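Local coordinates for p-47 protein (Clostridium botulinum E1 str. 'BoNT E Beluga', PDB 5WIX) that is of unknown function but has the tulip-domain fold of bactericidal/permeability-increasing protein, and so may bind lipids or other apolar ligands, at residues 19-23 against 221-225; 232-238 against 426-432; 306-310 against 421-425; 26-30 against 406-410. One frame throughout, in Å; residues are numbered along the deposited sequence.

Interaction 1 (19-23 against 221-225)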
loop_
_atom_site.group_PDB
_atom_site.type_symbol
_atom_site.label_atom_id
_atom_site.label_comp_id
_atom_site.label_asym_id
_atom_site.label_seq_id
_atom_site.Cartn_x
_atom_site.Cartn_y
_atom_site.Cartn_z
ATOM N N ASN A 19 5.270 -8.446 7.658
ATOM C CA ASN A 19 5.725 -7.209 7.035
ATOM C C ASN A 19 4.972 -5.990 7.557
ATOM O O ASN A 19 5.550 -5.128 8.219
ATOM C CB ASN A 19 5.594 -7.296 5.513
ATOM C CG ASN A 19 6.744 -8.047 4.870
ATOM O OD1 ASN A 19 7.484 -8.767 5.543
ATOM N ND2 ASN A 19 6.900 -7.884 3.562
ATOM N N THR A 20 3.680 -5.924 7.255
ATOM C CA THR A 20 2.846 -4.811 7.693
ATOM C C THR A 20 2.571 -4.884 9.191
ATOM O O THR A 20 3.096 -5.755 9.887
ATOM C CB THR A 20 1.506 -4.778 6.936
ATOM O OG1 THR A 20 0.687 -3.723 7.454
ATOM C CG2 THR A 20 0.774 -6.103 7.088
ATOM N N TYR A 21 1.745 -3.966 9.682
ATOM C CA TYR A 21 1.400 -3.925 11.099
ATOM C C TYR A 21 -0.106 -3.762 11.281
ATOM O O TYR A 21 -0.584 -2.672 11.576
ATOM C CB TYR A 21 2.135 -2.774 11.802
ATOM C CG TYR A 21 3.640 -2.949 11.895
ATOM C CD1 TYR A 21 4.205 -3.797 12.838
ATOM C CD2 TYR A 21 4.493 -2.264 11.045
ATOM C CE1 TYR A 21 5.577 -3.961 12.927
ATOM C CE2 TYR A 21 5.866 -2.421 11.130
ATOM C CZ TYR A 21 6.401 -3.273 12.071
ATOM O OH TYR A 21 7.762 -3.439 12.161
ATOM N N GLY A 22 -0.856 -4.843 11.085
ATOM C CA GLY A 22 -2.292 -4.833 11.312
ATOM C C GLY A 22 -3.124 -3.864 10.476
ATOM O O GLY A 22 -4.346 -3.805 10.627
ATOM N N TRP A 23 -2.480 -3.105 9.597
ATOM C CA TRP A 23 -3.181 -2.160 8.730
ATOM C C TRP A 23 -3.462 -2.756 7.352
ATOM O O TRP A 23 -2.860 -3.772 6.986
ATOM C CB TRP A 23 -2.355 -0.884 8.600
ATOM C CG TRP A 23 -2.475 -0.012 9.792
ATOM C CD1 TRP A 23 -1.732 -0.069 10.925
ATOM C CD2 TRP A 23 -3.409 1.055 9.973
ATOM N NE1 TRP A 23 -2.140 0.902 11.806
ATOM C CE2 TRP A 23 -3.167 1.608 11.243
ATOM C CE3 TRP A 23 -4.419 1.604 9.177
ATOM C CZ2 TRP A 23 -3.901 2.680 11.740
ATOM C CZ3 TRP A 23 -5.147 2.665 9.673
ATOM C CH2 TRP A 23 -4.884 3.194 10.945
ATOM N N THR A 221 1.138 2.287 14.951
ATOM C CA THR A 221 1.430 3.201 13.870
ATOM C C THR A 221 2.804 2.869 13.325
ATOM O O THR A 221 3.262 3.480 12.359
ATOM C CB THR A 221 1.342 4.672 14.319
ATOM O OG1 THR A 221 2.017 4.841 15.578
ATOM C CG2 THR A 221 -0.130 5.084 14.456
ATOM N N ASN A 222 3.441 1.870 13.934
ATOM C CA ASN A 222 4.725 1.389 13.451
ATOM C C ASN A 222 4.607 1.010 11.973
ATOM O O ASN A 222 3.577 0.515 11.528
ATOM C CB ASN A 222 5.212 0.206 14.295
ATOM C CG ASN A 222 6.715 0.239 14.539
ATOM O OD1 ASN A 222 7.467 0.904 13.813
ATOM N ND2 ASN A 222 7.162 -0.489 15.562
ATOM N N VAL A 223 5.643 1.285 11.198
ATOM C CA VAL A 223 5.583 1.026 9.768
ATOM C C VAL A 223 6.832 0.282 9.314
ATOM O O VAL A 223 7.903 0.397 9.920
ATOM C CB VAL A 223 5.426 2.338 8.965
ATOM C CG1 VAL A 223 6.718 3.033 8.899
ATOM C CG2 VAL A 223 4.995 2.037 7.554
ATOM N N ASP A 224 6.686 -0.506 8.263
ATOM C CA ASP A 224 7.806 -1.274 7.775
ATOM C C ASP A 224 8.659 -0.360 6.920
ATOM O O ASP A 224 8.180 0.192 5.930
ATOM C CB ASP A 224 7.343 -2.502 6.973
ATOM C CG ASP A 224 8.484 -3.453 6.672
ATOM O OD1 ASP A 224 8.232 -4.631 6.388
ATOM O OD2 ASP A 224 9.656 -3.028 6.735
ATOM N N SER A 225 9.927 -0.215 7.292
ATOM C CA SER A 225 10.849 0.586 6.501
ATOM C C SER A 225 11.092 -0.057 5.142
ATOM O O SER A 225 11.646 0.572 4.245
ATOM C CB SER A 225 12.174 0.780 7.241
ATOM O OG SER A 225 13.148 -0.140 6.783
#
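In the lead-in to strand 25-30, the first strand of the central sheet, Tyr21 lays its ring against the loop Asn222-Val223-Asp224, part of the connection from strand 203-210 to strand 234-238. CG of Tyr21 sits beside its own backbone N (chi1 -67°), which turns the ring onto this loop. CB of Asn222 comes over the middle of one face, 4.0 Å from the Tyr21 ring centroid and only 6° off the normal, a CH-pi contact. The CE2 edge of the same ring reaches the backbone, with Tyr21 CE2 3.4 Å from Val223 C and the N of Asp224 lying in the ring plane. Over the opposite face, toward the rim, is the carbonyl oxygen of Asn19, 4.0 Å above the plane. That oxygen also packs on the Asp224 side chain, 3.4 Å from Asp224 CB; the neighbouring Asp224 OD1, another acceptor, gives it no bond, and Asp224 OD2 turns to the N of Ser226. Further along the lead-in, Trp23 NE1 bonds to Ser220 O and gives the two loops a polar tie. This is loop-on-loop packing at the surface, an aromatic ring laid on peptide backbone beside the central sheet of a BPI-like tulip protein.

Interaction 2 (232-238 against 426-432)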
loop_
_atom_site.group_PDB
_atom_site.type_symbol
_atom_site.label_atom_id
_atom_site.label_comp_id
_atom_site.label_asym_id
_atom_site.label_seq_id
_atom_site.Cartn_x
_atom_site.Cartn_y
_atom_site.Cartn_z
ATOM N N SER A 232 13.939 3.808 -4.713
ATOM C CA SER A 232 12.534 4.232 -4.751
ATOM C C SER A 232 12.155 5.428 -3.849
ATOM O O SER A 232 12.497 5.470 -2.656
ATOM C CB SER A 232 11.655 3.037 -4.386
ATOM O OG SER A 232 12.162 2.386 -3.230
ATOM N N GLU A 233 11.431 6.384 -4.440
ATOM C CA GLU A 233 10.905 7.563 -3.742
ATOM C C GLU A 233 9.545 7.313 -3.092
ATOM O O GLU A 233 9.293 7.773 -1.987
ATOM C CB GLU A 233 10.765 8.731 -4.710
ATOM C CG GLU A 233 11.914 8.881 -5.685
ATOM C CD GLU A 233 11.659 9.977 -6.700
ATOM O OE1 GLU A 233 10.477 10.365 -6.857
ATOM O OE2 GLU A 233 12.636 10.446 -7.334
ATOM N N VAL A 234 8.651 6.613 -3.790
ATOM C CA VAL A 234 7.319 6.346 -3.244
ATOM C C VAL A 234 7.065 4.843 -3.124
ATOM O O VAL A 234 7.516 4.043 -3.954
ATOM C CB VAL A 234 6.202 7.003 -4.097
ATOM C CG1 VAL A 234 4.820 6.638 -3.575
ATOM C CG2 VAL A 234 6.342 8.495 -4.081
ATOM N N GLY A 235 6.368 4.465 -2.059
ATOM C CA GLY A 235 6.057 3.082 -1.792
ATOM C C GLY A 235 4.607 2.886 -1.401
ATOM O O GLY A 235 3.914 3.820 -0.952
ATOM N N LEU A 236 4.161 1.641 -1.577
ATOM C CA LEU A 236 2.783 1.221 -1.329
ATOM C C LEU A 236 2.811 -0.222 -0.843
ATOM O O LEU A 236 3.385 -1.090 -1.506
ATOM C CB LEU A 236 1.958 1.383 -2.606
ATOM C CG LEU A 236 0.434 1.218 -2.728
ATOM C CD1 LEU A 236 -0.169 2.138 -3.762
ATOM C CD2 LEU A 236 0.114 -0.232 -3.097
ATOM N N LEU A 237 2.208 -0.466 0.315
ATOM C CA LEU A 237 2.167 -1.809 0.877
ATOM C C LEU A 237 0.752 -2.372 1.014
ATOM O O LEU A 237 -0.050 -1.867 1.812
ATOM C CB LEU A 237 2.833 -1.838 2.243
ATOM C CG LEU A 237 3.165 -3.278 2.629
ATOM C CD1 LEU A 237 3.771 -3.975 1.415
ATOM C CD2 LEU A 237 4.122 -3.321 3.813
ATOM N N ILE A 238 0.461 -3.431 0.252
ATOM C CA ILE A 238 -0.843 -4.113 0.310
ATOM C C ILE A 238 -0.804 -5.321 1.250
ATOM O O ILE A 238 0.097 -6.173 1.144
ATOM C CB ILE A 238 -1.286 -4.584 -1.081
ATOM C CG1 ILE A 238 -1.657 -3.391 -1.958
ATOM C CG2 ILE A 238 -2.462 -5.509 -0.970
ATOM C CD1 ILE A 238 -1.394 -3.639 -3.429
ATOM N N PHE A 426 2.238 -7.208 -0.147
ATOM C CA PHE A 426 2.442 -7.007 -1.577
ATOM C C PHE A 426 2.815 -5.563 -1.716
ATOM O O PHE A 426 2.022 -4.684 -1.354
ATOM C CB PHE A 426 1.181 -7.346 -2.405
ATOM C CG PHE A 426 1.356 -7.150 -3.898
ATOM C CD1 PHE A 426 1.851 -8.172 -4.697
ATOM C CD2 PHE A 426 1.015 -5.943 -4.502
ATOM C CE1 PHE A 426 2.015 -7.986 -6.063
ATOM C CE2 PHE A 426 1.171 -5.762 -5.876
ATOM C CZ PHE A 426 1.672 -6.784 -6.652
ATOM N N CYS A 427 4.033 -5.325 -2.192
ATOM C CA CYS A 427 4.629 -4.003 -2.139
ATOM C C CYS A 427 4.998 -3.516 -3.516
ATOM O O CYS A 427 5.706 -4.205 -4.274
ATOM C CB CYS A 427 5.871 -4.001 -1.247
ATOM S SG CYS A 427 6.773 -2.403 -1.204
ATOM N N ILE A 428 4.522 -2.317 -3.827
ATOM C CA ILE A 428 4.837 -1.662 -5.089
ATOM C C ILE A 428 5.670 -0.413 -4.772
ATOM O O ILE A 428 5.354 0.277 -3.810
ATOM C CB ILE A 428 3.552 -1.286 -5.867
ATOM C CG1 ILE A 428 2.717 -2.532 -6.132
ATOM C CG2 ILE A 428 3.902 -0.599 -7.161
ATOM C CD1 ILE A 428 1.293 -2.277 -6.689
ATOM N N GLN A 429 6.703 -0.146 -5.574
ATOM C CA GLN A 429 7.636 0.962 -5.372
ATOM C C GLN A 429 7.913 1.707 -6.675
ATOM O O GLN A 429 7.982 1.093 -7.741
ATOM C CB GLN A 429 8.977 0.471 -4.806
ATOM C CG GLN A 429 8.949 -0.108 -3.399
ATOM C CD GLN A 429 10.291 -0.698 -2.994
ATOM O OE1 GLN A 429 11.148 -1.003 -3.852
ATOM N NE2 GLN A 429 10.492 -0.858 -1.684
ATOM N N GLY A 430 8.130 3.020 -6.587
ATOM C CA GLY A 430 8.368 3.811 -7.785
ATOM C C GLY A 430 8.974 5.181 -7.561
ATOM O O GLY A 430 9.221 5.573 -6.425
ATOM N N ASN A 431 9.221 5.893 -8.663
ATOM C CA ASN A 431 9.725 7.272 -8.651
ATOM C C ASN A 431 8.777 8.241 -9.371
ATOM O O ASN A 431 8.366 7.981 -10.505
ATOM C CB ASN A 431 11.112 7.372 -9.325
ATOM C CG ASN A 431 12.138 6.404 -8.751
ATOM O OD1 ASN A 431 12.073 6.024 -7.582
ATOM N ND2 ASN A 431 13.101 6.007 -9.583
ATOM N N MET A 432 8.466 9.371 -8.739
ATOM C CA MET A 432 7.653 10.415 -9.371
ATOM C C MET A 432 8.457 11.263 -10.348
ATOM O O MET A 432 9.659 11.459 -10.166
ATOM C CB MET A 432 7.037 11.345 -8.325
ATOM C CG MET A 432 6.750 10.718 -6.980
ATOM S SD MET A 432 5.405 11.581 -6.142
ATOM C CE MET A 432 5.752 13.254 -6.673
#
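Strands 234-238 and 426-432 run antiparallel, their axes 4.6 Å apart at 166°, with paired backbone bonds between Val234 and Gly430, Leu236 and Ile428, and Ile238 and Phe426. The straightest of these is Val234 N to Gly430 O, 2.9 Å with 176° at the hydrogen. Gly430 O also takes a weak bond from Glu233 N, so Glu233 and Val234 together face one residue: a classic beta bulge at the start of strand 234-238. Glu233 is used twice there, because its extended side chain carries OE1 to the N of Met432, 2.9 Å away, where the N-H comes in from above the carboxylate plane. They are neighbouring inner strands of the six-stranded sheet in the middle of the tulip fold, 25-30 flanking 234-238 and the edge strand 414-422 flanking 426-432. On one face, Ile238 and Phe426 lie side by side pointing the same way, and Ile238 CD1 meets the ring edge 3.5 Å from Phe426 CD2. Farther along that face Leu236 CD2 is 4.3 Å from Ile428 CD1, and Val234 CG2 packs 3.7 Å from Met432 CG. Helix 399-403 covers Leu236 and Ile428 here, while Phe243 meets the ring of Phe426. On the other face Leu237 CD1 touches Cys427 CB at 3.4 Å, and buried Gln429 sends NE2 to Ile227 O and to Ser229 OG.

Interaction 3 (306-310 against 421-425)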
loop_
_atom_site.group_PDB
_atom_site.type_symbol
_atom_site.label_atom_id
_atom_site.label_comp_id
_atom_site.label_asym_id
_atom_site.label_seq_id
_atom_site.Cartn_x
_atom_site.Cartn_y
_atom_site.Cartn_z
ATOM N N LEU A 306 -0.579 -18.575 1.320
ATOM C CA LEU A 306 0.746 -18.024 1.041
ATOM C C LEU A 306 1.786 -18.674 1.943
ATOM O O LEU A 306 1.554 -18.882 3.136
ATOM C CB LEU A 306 0.758 -16.516 1.214
ATOM C CG LEU A 306 1.977 -15.849 0.591
ATOM C CD1 LEU A 306 2.014 -16.113 -0.891
ATOM C CD2 LEU A 306 1.976 -14.359 0.865
ATOM N N PHE A 307 2.944 -18.973 1.366
ATOM C CA PHE A 307 3.907 -19.886 1.985
ATOM C C PHE A 307 5.359 -19.416 1.752
ATOM O O PHE A 307 5.728 -19.013 0.642
ATOM C CB PHE A 307 3.632 -21.296 1.427
ATOM C CG PHE A 307 4.766 -22.278 1.555
ATOM C CD1 PHE A 307 5.012 -22.932 2.747
ATOM C CD2 PHE A 307 5.522 -22.619 0.439
ATOM C CE1 PHE A 307 6.036 -23.867 2.843
ATOM C CE2 PHE A 307 6.550 -23.548 0.527
ATOM C CZ PHE A 307 6.808 -24.173 1.728
ATOM N N GLU A 308 6.165 -19.433 2.811
ATOM C CA GLU A 308 7.559 -18.965 2.757
ATOM C C GLU A 308 7.710 -17.582 2.103
ATOM O O GLU A 308 8.660 -17.358 1.347
ATOM C CB GLU A 308 8.455 -19.980 2.013
ATOM C CG GLU A 308 9.021 -21.111 2.897
ATOM C CD GLU A 308 9.734 -22.213 2.107
ATOM O OE1 GLU A 308 10.051 -21.998 0.911
ATOM O OE2 GLU A 308 9.969 -23.302 2.692
ATOM N N GLY A 309 6.772 -16.674 2.379
ATOM C CA GLY A 309 6.870 -15.300 1.907
ATOM C C GLY A 309 6.451 -15.014 0.475
ATOM O O GLY A 309 5.513 -14.240 0.255
ATOM N N ASN A 310 7.137 -15.619 -0.498
ATOM C CA ASN A 310 6.883 -15.322 -1.914
ATOM C C ASN A 310 6.335 -16.515 -2.735
ATOM O O ASN A 310 6.147 -16.410 -3.958
ATOM C CB ASN A 310 8.161 -14.790 -2.577
ATOM C CG ASN A 310 9.265 -15.844 -2.682
ATOM O OD1 ASN A 310 9.311 -16.805 -1.904
ATOM N ND2 ASN A 310 10.171 -15.655 -3.647
ATOM N N ILE A 421 7.353 -6.332 -4.735
ATOM C CA ILE A 421 7.817 -7.395 -3.871
ATOM C C ILE A 421 6.675 -8.076 -3.198
ATOM O O ILE A 421 5.772 -7.442 -2.655
ATOM C CB ILE A 421 8.795 -6.905 -2.771
ATOM C CG1 ILE A 421 10.038 -6.237 -3.368
ATOM C CG2 ILE A 421 9.241 -8.073 -1.903
ATOM C CD1 ILE A 421 9.962 -4.726 -3.442
ATOM N N LEU A 422 6.726 -9.393 -3.228
ATOM C CA LEU A 422 5.761 -10.194 -2.510
ATOM C C LEU A 422 6.505 -10.905 -1.420
ATOM O O LEU A 422 7.086 -11.960 -1.653
ATOM C CB LEU A 422 5.082 -11.200 -3.431
ATOM C CG LEU A 422 4.043 -12.107 -2.768
ATOM C CD1 LEU A 422 2.800 -11.296 -2.421
ATOM C CD2 LEU A 422 3.703 -13.271 -3.689
ATOM N N ASN A 423 6.527 -10.300 -0.242
ATOM C CA ASN A 423 7.068 -10.946 0.937
ATOM C C ASN A 423 6.003 -10.858 2.015
ATOM O O ASN A 423 6.081 -10.026 2.913
ATOM C CB ASN A 423 8.376 -10.289 1.366
ATOM C CG ASN A 423 8.989 -10.939 2.591
ATOM O OD1 ASN A 423 8.805 -12.132 2.839
ATOM N ND2 ASN A 423 9.728 -10.152 3.365
ATOM N N VAL A 424 5.000 -11.726 1.882
ATOM C CA VAL A 424 3.789 -11.771 2.718
ATOM C C VAL A 424 2.854 -10.613 2.408
ATOM O O VAL A 424 1.656 -10.800 2.164
ATOM C CB VAL A 424 4.093 -11.753 4.221
ATOM C CG1 VAL A 424 2.797 -11.904 5.006
ATOM C CG2 VAL A 424 5.064 -12.863 4.573
ATOM N N GLY A 425 3.401 -9.409 2.440
ATOM C CA GLY A 425 2.663 -8.258 1.982
ATOM C C GLY A 425 2.985 -8.078 0.517
ATOM O O GLY A 425 3.901 -8.724 -0.020
#
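Gly309 and Val424 supply the one hydrogen bond between the two turns, from Val424 N to Gly309 O at 3.0 Å. The N-H points well at the oxygen (158° at the hydrogen) but arrives to one side of the C=O, tilted 31° from the carbonyl plane. Each turn is closed by its own backbone: Asn310 N bonds to Glu308 O around Gly309, and a weak bond from Asn423 N to Gly425 O spans Val424. Both central residues have positive phi and negative psi, the classic gamma-turn conformation. The rest is van der Waals packing, mostly of carbon on backbone. Leu306 lays CD2 on the backbone at Val424, 3.7 Å from Val424 CA, while its CD1 branch is 4.3 Å from Leu422 CD2. Leu422, with CG anti to the backbone N (chi1 180°), extends past the glycine, its CG 4.0 Å from Gly309 O and its CD2 4.0 Å from Asn310 O. Asn310 returns the contact with its CB, against the carbonyl oxygen of Leu422. Outside the turns, helix 240-252 covers the leucines, Met244 reaching Leu306 and Phe243 reaching Leu422, while Phe340 of strand 328-343 also packs on Leu422. Two beta-hairpin tips thus meet where the central sheet, through hairpin 414-422/426-432, touches the long-stranded sheet of one end of the molecule, a sheet-to-sheet junction within the elongated BPI-like fold.

Interaction 4 (26-30 against 406-410)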
loop_
_atom_site.group_PDB
_atom_site.type_symbol
_atom_site.label_atom_id
_atom_site.label_comp_id
_atom_site.label_asym_id
_atom_site.label_seq_id
_atom_site.Cartn_x
_atom_site.Cartn_y
_atom_site.Cartn_z
ATOM N N VAL A 26 -0.911 0.627 3.237
ATOM C CA VAL A 26 -0.061 1.682 3.775
ATOM C C VAL A 26 0.633 2.381 2.615
ATOM O O VAL A 26 1.188 1.704 1.742
ATOM C CB VAL A 26 0.972 1.109 4.765
ATOM C CG1 VAL A 26 1.838 2.211 5.359
ATOM C CG2 VAL A 26 0.269 0.318 5.856
ATOM N N TYR A 27 0.571 3.716 2.580
ATOM C CA TYR A 27 1.313 4.507 1.580
ATOM C C TYR A 27 2.472 5.263 2.218
ATOM O O TYR A 27 2.392 5.623 3.392
ATOM C CB TYR A 27 0.397 5.502 0.874
ATOM C CG TYR A 27 -0.903 4.892 0.426
ATOM C CD1 TYR A 27 -1.039 4.343 -0.841
ATOM C CD2 TYR A 27 -1.980 4.858 1.275
ATOM C CE1 TYR A 27 -2.225 3.778 -1.261
ATOM C CE2 TYR A 27 -3.165 4.305 0.893
ATOM C CZ TYR A 27 -3.300 3.760 -0.385
ATOM O OH TYR A 27 -4.508 3.198 -0.769
ATOM N N GLY A 28 3.525 5.527 1.443
ATOM C CA GLY A 28 4.693 6.221 1.969
ATOM C C GLY A 28 5.497 7.039 0.968
ATOM O O GLY A 28 5.582 6.697 -0.218
ATOM N N CYS A 29 6.093 8.130 1.450
ATOM C CA CYS A 29 6.906 9.009 0.597
ATOM C C CYS A 29 8.181 9.566 1.277
ATOM O O CYS A 29 8.201 9.883 2.469
ATOM C CB CYS A 29 6.051 10.178 0.084
ATOM S SG CYS A 29 6.863 11.207 -1.186
ATOM N N SER A 30 9.238 9.687 0.481
ATOM C CA SER A 30 10.512 10.229 0.930
ATOM C C SER A 30 10.368 11.692 1.299
ATOM O O SER A 30 9.766 12.471 0.554
ATOM C CB SER A 30 11.574 10.065 -0.167
ATOM O OG SER A 30 12.819 10.655 0.176
ATOM N N ILE A 406 -4.995 5.716 -5.309
ATOM C CA ILE A 406 -5.504 6.370 -4.112
ATOM C C ILE A 406 -4.659 7.590 -3.676
ATOM O O ILE A 406 -5.144 8.731 -3.714
ATOM C CB ILE A 406 -5.611 5.368 -2.969
ATOM C CG1 ILE A 406 -6.457 4.195 -3.434
ATOM C CG2 ILE A 406 -6.257 6.014 -1.782
ATOM C CD1 ILE A 406 -7.821 4.620 -3.903
ATOM N N VAL A 407 -3.407 7.367 -3.283
ATOM C CA VAL A 407 -2.588 8.484 -2.836
ATOM C C VAL A 407 -1.580 8.926 -3.877
ATOM O O VAL A 407 -0.719 8.148 -4.289
ATOM C CB VAL A 407 -1.823 8.167 -1.545
ATOM C CG1 VAL A 407 -0.940 9.324 -1.189
ATOM C CG2 VAL A 407 -2.782 7.885 -0.405
ATOM N N ASN A 408 -1.709 10.183 -4.293
ATOM C CA ASN A 408 -0.694 10.851 -5.097
ATOM C C ASN A 408 -0.005 11.872 -4.235
ATOM O O ASN A 408 -0.607 12.871 -3.844
ATOM C CB ASN A 408 -1.303 11.537 -6.321
ATOM C CG ASN A 408 -2.159 10.610 -7.141
ATOM O OD1 ASN A 408 -1.650 9.803 -7.917
ATOM N ND2 ASN A 408 -3.469 10.719 -6.975
ATOM N N TRP A 409 1.256 11.626 -3.918
ATOM C CA TRP A 409 1.998 12.556 -3.074
ATOM C C TRP A 409 2.323 13.841 -3.818
ATOM O O TRP A 409 2.857 13.808 -4.933
ATOM C CB TRP A 409 3.282 11.917 -2.567
ATOM C CG TRP A 409 3.041 10.736 -1.717
ATOM C CD1 TRP A 409 3.128 9.426 -2.089
ATOM C CD2 TRP A 409 2.661 10.739 -0.337
ATOM N NE1 TRP A 409 2.832 8.613 -1.024
ATOM C CE2 TRP A 409 2.543 9.391 0.062
ATOM C CE3 TRP A 409 2.426 11.747 0.606
ATOM C CZ2 TRP A 409 2.194 9.027 1.359
ATOM C CZ3 TRP A 409 2.073 11.383 1.890
ATOM C CH2 TRP A 409 1.962 10.037 2.258
ATOM N N ASN A 410 1.994 14.965 -3.184
ATOM C CA ASN A 410 2.212 16.295 -3.750
ATOM C C ASN A 410 1.388 16.523 -5.002
ATOM O O ASN A 410 1.820 17.247 -5.902
ATOM C CB ASN A 410 3.692 16.520 -4.070
ATOM C CG ASN A 410 4.584 16.301 -2.872
ATOM O OD1 ASN A 410 4.675 17.157 -1.986
ATOM N ND2 ASN A 410 5.265 15.157 -2.840
#
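Cys29 sits over the indole of Trp409: its CB is 3.4 Å from the centroid of the five-membered ring and 8° off the normal, a CH-pi contact. Cys29 SG, anti to the backbone N (chi1 -171°), lies over the same ring 4.3 Å from that centroid, a sulfur-aromatic contact. On the opposite indole face is CG1 of Val407, so the ring is held between the two. Its far edge, at CZ2, points at the backbone of strand 26-30, with Trp409 CZ2 3.9 Å from Tyr27 C. Val407 serves a second ring with its other branch: CG2 stands over one face of Tyr27, 3.6 Å from the ring centroid. The phenol then carries on to Ile406, Tyr27 OH ending 3.3 Å from Ile406 CB. Strand segments 26-30 and 407-409 run nearly parallel, 8° apart, but at 8.5 Å between axes they face each other through side chains. The ring of Tyr204, on strand 203-210, also meets the indole. The contact is face-to-face packing of two beta-sheets in the core of the tulip fold: the central sheet against the curled sheet that runs from strand 48-53 to 174-177 and ends in 407-409.

Overall arrangement
From the N terminus, 19-23 opens interaction 1 and 26-30 opens interaction 4. Interaction 1 closes first, at 221-225, across about 200 residues that include one end of the molecule. Interaction 2 opens at 232-238 and interaction 3 at 306-310, after which 406-410 closes interaction 4, crossing the others. Interaction 3 closes at 421-425, nested inside interaction 2, which ends at 426-432. The central sheet joins interactions 2, 3 and 4: Val26 and Gly28 bond to Leu237 and Gly235, and Cys427 pairs with Ile421; interaction 1 lies beside it, Val223 packing on Val26. Interaction 4 ties this sheet to the curled sheet at one end, interaction 3 to that at the other, their centres about 23 Å apart.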